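Local coordinates for McyG protein (PDB 4R0M), which binds phenylalanyl-adenylate in its adenylation domain and probably activates an acyl substrate for transfer to its peptidyl carrier domain during microcystin synthesis, at residues A[451-456]-A[466-471]; A[481-486]-A[515-520]. All coordinates share one frame; numbering follows the deposited sequence.

Contact 1. Residues A[451-456]-A[466-471]; sequences ELETTI and YTAAFA
Glu453 reaches from helix 449-457 to the edge of strand 468-474 and takes up a backbone N-H there: Ala469 N donates to Glu453 OE2 at 2.8 Å, bent to 144° at the hydrogen. The anti lone pair of OE2 is used, the one turned away from OE1. CG stands anti to the carbonyl carbon (chi1 -77°) and the chain is extended beyond it, which carries the carboxylate straight across to the strand. Glu453 OE2 also lies 3.4 Å from Ala468 CA. In this way a side chain satisfies an N-H on the side of the edge strand where no further strand of the chain adds on.

The tightly packed part is apolar: Leu452 CB meets Ala469 CB at 4.0 Å, and a helical turn further on Ile456 CG2 packs on Thr467 CG2 at 3.9 Å. That threonine methyl also nears Glu453 CG. The looser part is the other carboxylate oxygen: Glu453 OE1 comes no nearer to the strand than 4.2 Å, from Thr467 O. Lys536 is a second partner of OE2, through a long, weak ion pair.

The segment axes approach to 7.6 Å at 139°, so the helix runs roughly antiparallel to the strand, laid against the edge of a three-stranded sheet in what is probably the small C-terminal subdomain of the adenylation domain. Beyond the contact, Leu452 and Thr455 rest on Phe511 of helix 498-511, Ile456 touches Ile484 of strand 479-486, and Ala468, on the strand's other face, packs on Leu539 of helix 536-545.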
# COMPACT_ATOMS: atom_id res chain seq x y z
N GLU A 451 -9.06 5.67 -15.85
CA GLU A 451 -9.99 5.34 -16.94
C GLU A 451 -9.23 4.85 -18.16
O GLU A 451 -9.54 3.79 -18.71
CB GLU A 451 -10.82 6.56 -17.33
CG GLU A 451 -11.99 6.88 -16.42
CD GLU A 451 -12.79 8.06 -16.93
OE1 GLU A 451 -13.28 8.01 -18.08
OE2 GLU A 451 -12.93 9.05 -16.18
N LEU A 452 -8.23 5.63 -18.56
CA LEU A 452 -7.36 5.28 -19.69
C LEU A 452 -6.72 3.92 -19.47
O LEU A 452 -6.81 3.04 -20.32
CB LEU A 452 -6.29 6.35 -19.90
CG LEU A 452 -6.78 7.72 -20.40
CD1 LEU A 452 -5.80 8.82 -20.01
CD2 LEU A 452 -7.01 7.70 -21.91
N GLU A 453 -6.10 3.75 -18.30
CA GLU A 453 -5.45 2.49 -17.92
C GLU A 453 -6.41 1.30 -17.91
O GLU A 453 -6.07 0.24 -18.43
CB GLU A 453 -4.76 2.63 -16.56
CG GLU A 453 -3.44 3.39 -16.62
CD GLU A 453 -3.12 4.13 -15.33
OE1 GLU A 453 -3.60 3.72 -14.25
OE2 GLU A 453 -2.37 5.13 -15.40
N THR A 454 -7.60 1.49 -17.35
CA THR A 454 -8.62 0.44 -17.34
C THR A 454 -9.01 0.06 -18.77
O THR A 454 -9.08 -1.13 -19.10
CB THR A 454 -9.88 0.85 -16.54
OG1 THR A 454 -9.50 1.29 -15.24
CG2 THR A 454 -10.86 -0.31 -16.41
N THR A 455 -9.24 1.07 -19.60
CA THR A 455 -9.60 0.88 -21.01
C THR A 455 -8.52 0.10 -21.75
O THR A 455 -8.83 -0.83 -22.51
CB THR A 455 -9.86 2.23 -21.71
OG1 THR A 455 -10.78 3.00 -20.92
CG2 THR A 455 -10.46 2.01 -23.10
N ILE A 456 -7.26 0.47 -21.52
CA ILE A 456 -6.11 -0.24 -22.10
C ILE A 456 -6.08 -1.69 -21.64
O ILE A 456 -5.85 -2.60 -22.44
CB ILE A 456 -4.78 0.46 -21.73
CG1 ILE A 456 -4.72 1.87 -22.32
CG2 ILE A 456 -3.58 -0.35 -22.23
CD1 ILE A 456 -3.86 2.83 -21.52
N TYR A 466 0.42 -3.51 -14.91
CA TYR A 466 1.66 -2.95 -15.39
C TYR A 466 1.49 -1.77 -16.31
O TYR A 466 2.35 -1.48 -17.08
CB TYR A 466 2.46 -4.00 -16.12
CG TYR A 466 2.85 -5.17 -15.30
CD1 TYR A 466 3.96 -5.15 -14.54
CD2 TYR A 466 2.09 -6.30 -15.31
CE1 TYR A 466 4.32 -6.22 -13.79
CE2 TYR A 466 2.45 -7.37 -14.56
CZ TYR A 466 3.57 -7.31 -13.81
OH TYR A 466 3.95 -8.37 -13.07
N THR A 467 0.34 -1.12 -16.26
CA THR A 467 -0.01 -0.11 -17.22
C THR A 467 -0.03 1.26 -16.60
O THR A 467 -0.33 1.39 -15.48
CB THR A 467 -1.35 -0.43 -17.84
OG1 THR A 467 -1.30 -1.71 -18.42
CG2 THR A 467 -1.66 0.51 -18.90
N ALA A 468 0.38 2.27 -17.34
CA ALA A 468 0.38 3.65 -16.86
C ALA A 468 0.04 4.64 -17.98
O ALA A 468 0.41 4.44 -19.14
CB ALA A 468 1.73 4.00 -16.24
N ALA A 469 -0.67 5.71 -17.61
CA ALA A 469 -0.98 6.78 -18.53
C ALA A 469 -0.64 8.13 -17.89
O ALA A 469 -1.11 8.45 -16.80
CB ALA A 469 -2.45 6.73 -18.92
N PHE A 470 0.20 8.90 -18.57
CA PHE A 470 0.62 10.22 -18.09
C PHE A 470 0.87 11.18 -19.24
O PHE A 470 1.05 10.76 -20.39
CB PHE A 470 1.86 10.11 -17.20
CG PHE A 470 3.05 9.47 -17.87
CD1 PHE A 470 3.22 8.09 -17.86
CD2 PHE A 470 3.99 10.26 -18.52
CE1 PHE A 470 4.30 7.50 -18.48
CE2 PHE A 470 5.08 9.67 -19.15
CZ PHE A 470 5.24 8.30 -19.13
N ALA A 471 0.88 12.48 -18.93
CA ALA A 471 1.06 13.52 -19.93
C ALA A 471 2.33 14.34 -19.71
O ALA A 471 2.59 14.82 -18.61
CB ALA A 471 -0.16 14.43 -19.96

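Contact 2. Residues A[481-486]-A[515-520]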
# COMPACT_ATOMS: atom_id res chain seq x y z
N LEU A 481 1.52 15.82 -24.83
CA LEU A 481 1.48 14.46 -25.34
C LEU A 481 0.99 13.48 -24.28
O LEU A 481 1.37 13.58 -23.11
CB LEU A 481 2.86 14.03 -25.86
CG LEU A 481 3.63 14.88 -26.88
CD1 LEU A 481 5.02 14.31 -27.10
CD2 LEU A 481 2.89 15.02 -28.20
N LEU A 482 0.15 12.53 -24.69
CA LEU A 482 -0.26 11.43 -23.84
C LEU A 482 0.67 10.25 -24.07
O LEU A 482 0.83 9.79 -25.20
CB LEU A 482 -1.72 11.03 -24.12
CG LEU A 482 -2.24 9.73 -23.50
CD1 LEU A 482 -2.39 9.85 -21.99
CD2 LEU A 482 -3.55 9.31 -24.15
N ILE A 483 1.27 9.77 -22.99
CA ILE A 483 2.18 8.63 -23.07
C ILE A 483 1.60 7.44 -22.31
O ILE A 483 1.12 7.58 -21.18
CB ILE A 483 3.61 8.97 -22.56
CG1 ILE A 483 4.26 10.05 -23.43
CG2 ILE A 483 4.51 7.74 -22.56
CD1 ILE A 483 3.89 11.47 -23.05
N ILE A 484 1.63 6.28 -22.96
CA ILE A 484 1.12 5.05 -22.38
C ILE A 484 2.23 4.00 -22.32
O ILE A 484 2.84 3.67 -23.33
CB ILE A 484 -0.11 4.53 -23.16
CG1 ILE A 484 -1.34 5.37 -22.80
CG2 ILE A 484 -0.36 3.05 -22.89
CD1 ILE A 484 -2.49 5.25 -23.78
N THR A 485 2.49 3.51 -21.11
CA THR A 485 3.43 2.42 -20.91
C THR A 485 2.67 1.20 -20.41
O THR A 485 1.70 1.32 -19.67
CB THR A 485 4.53 2.78 -19.89
OG1 THR A 485 3.92 3.22 -18.67
CG2 THR A 485 5.42 3.90 -20.44
N PHE A 486 3.12 0.02 -20.84
CA PHE A 486 2.46 -1.23 -20.50
C PHE A 486 3.45 -2.39 -20.55
O PHE A 486 4.58 -2.22 -21.00
CB PHE A 486 1.29 -1.49 -21.46
CG PHE A 486 1.70 -2.03 -22.79
CD1 PHE A 486 2.24 -1.20 -23.77
CD2 PHE A 486 1.56 -3.39 -23.08
CE1 PHE A 486 2.62 -1.70 -25.00
CE2 PHE A 486 1.94 -3.89 -24.31
CZ PHE A 486 2.48 -3.05 -25.27
N PRO A 515 -2.68 8.27 -27.81
CA PRO A 515 -1.34 8.29 -27.22
C PRO A 515 -0.29 8.62 -28.28
O PRO A 515 -0.29 8.04 -29.36
CB PRO A 515 -1.15 6.86 -26.71
CG PRO A 515 -2.11 6.03 -27.50
CD PRO A 515 -3.28 6.93 -27.78
N ALA A 516 0.60 9.57 -27.96
CA ALA A 516 1.71 9.90 -28.84
C ALA A 516 2.71 8.75 -28.90
O ALA A 516 3.18 8.39 -29.98
CB ALA A 516 2.39 11.18 -28.38
N TYR A 517 3.00 8.16 -27.74
CA TYR A 517 3.90 7.01 -27.65
C TYR A 517 3.29 5.88 -26.82
O TYR A 517 2.66 6.13 -25.79
CB TYR A 517 5.25 7.42 -27.06
CG TYR A 517 5.94 8.55 -27.79
CD1 TYR A 517 6.70 8.30 -28.93
CD2 TYR A 517 5.84 9.86 -27.33
CE1 TYR A 517 7.34 9.33 -29.60
CE2 TYR A 517 6.47 10.90 -28.00
CZ TYR A 517 7.22 10.63 -29.13
OH TYR A 517 7.86 11.66 -29.79
N VAL A 518 3.48 4.65 -27.28
CA VAL A 518 3.06 3.46 -26.54
C VAL A 518 4.27 2.54 -26.40
O VAL A 518 4.71 1.93 -27.37
CB VAL A 518 1.89 2.72 -27.23
CG1 VAL A 518 1.45 1.53 -26.40
CG2 VAL A 518 0.71 3.66 -27.45
N ILE A 519 4.79 2.44 -25.18
CA ILE A 519 6.04 1.73 -24.92
C ILE A 519 5.84 0.43 -24.12
O ILE A 519 5.42 0.46 -22.96
CB ILE A 519 7.05 2.62 -24.17
CG1 ILE A 519 7.10 4.02 -24.79
CG2 ILE A 519 8.43 1.96 -24.17
CD1 ILE A 519 7.44 5.13 -23.81
N PRO A 520 6.13 -0.72 -24.76
CA PRO A 520 6.17 -2.01 -24.07
C PRO A 520 7.32 -2.07 -23.08
O PRO A 520 8.39 -1.51 -23.34
CB PRO A 520 6.39 -3.02 -25.20
CG PRO A 520 5.98 -2.31 -26.45
CD PRO A 520 6.35 -0.88 -26.21
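Ile484 sits at the middle of a parallel strand pair and bonds both ways: its N donates to Tyr517 O at 3.0 Å, almost straight (175°), and its O accepts from Ile519 N. Phe486 N to Ile519 O continues the ladder; at the other end Leu482 O takes Ala516 N, one residue before the regular register would place the donor. Val518 CA adds a C-H...O contact of 3.2 Å to Ile484 O.

Phe486 closes one end. Its CB leaves the strand on the face shared with Ile484, Val518 and Pro520, and chi1 of 79° sets CG between the backbone N and the carbonyl carbon, which swings the ring over the neighbouring strand. Phe486 CD1 comes to 3.7 Å from Ile519 O and also nears Val518 CG1; Phe486 CE1 meets Val518 CG1 at 3.7 Å and Pro520 CG equally closely; Phe486 CZ at the tip lies 3.8 Å from Pro520 CG. Pro520 CA stands over one face of the Phe486 ring as a CH-pi contact, 4.1 Å from the centroid and 28° off the normal. With an alanine at Phe486, Pro520 and Val518 CG1 would probably lose their aromatic cover, and a gap would open at this end of the pair.

Further along this face Ile484 CD1 touches Pro515 CB at 3.6 Å. On the opposite face Ile519 CD1 touches Ile483 CG2 and Thr485 CG2, while the edge of the Tyr517 ring takes Leu481 CD1.

The pair forms the two strands of a beta-alpha-beta crossover. The connecting helix 498-511 packs on the Phe486 and Val518 face, through Val499, Val500 and Ile503; helix 536-545 covers Ile483, Thr485 and Ile519 with Leu539 and Phe543, and strand 468-474 lies along the other edge of strand 479-486.

Overall arrangement
Contacts 1 and 2 have centres about 9 Å apart and share one three-stranded sheet, in which strand 479-486 is the middle strand. Probable antiparallel backbone bonds, Ala468 N to Thr485 O and Phe470 O to Ile483 N, each 2.8 Å, join them, and Ile456 CD1 packs on Ile484 CD1 at 3.6 Å. Helix 449-457 thus lies on the same sheet face as the crossover helix of contact 2. Both contacts fall in the small subdomain expected of this adenylate-forming family. Contact 1 does not touch the ligand: the Glu453 side chain is about 10 Å from the bound phenylalanyl-adenylate.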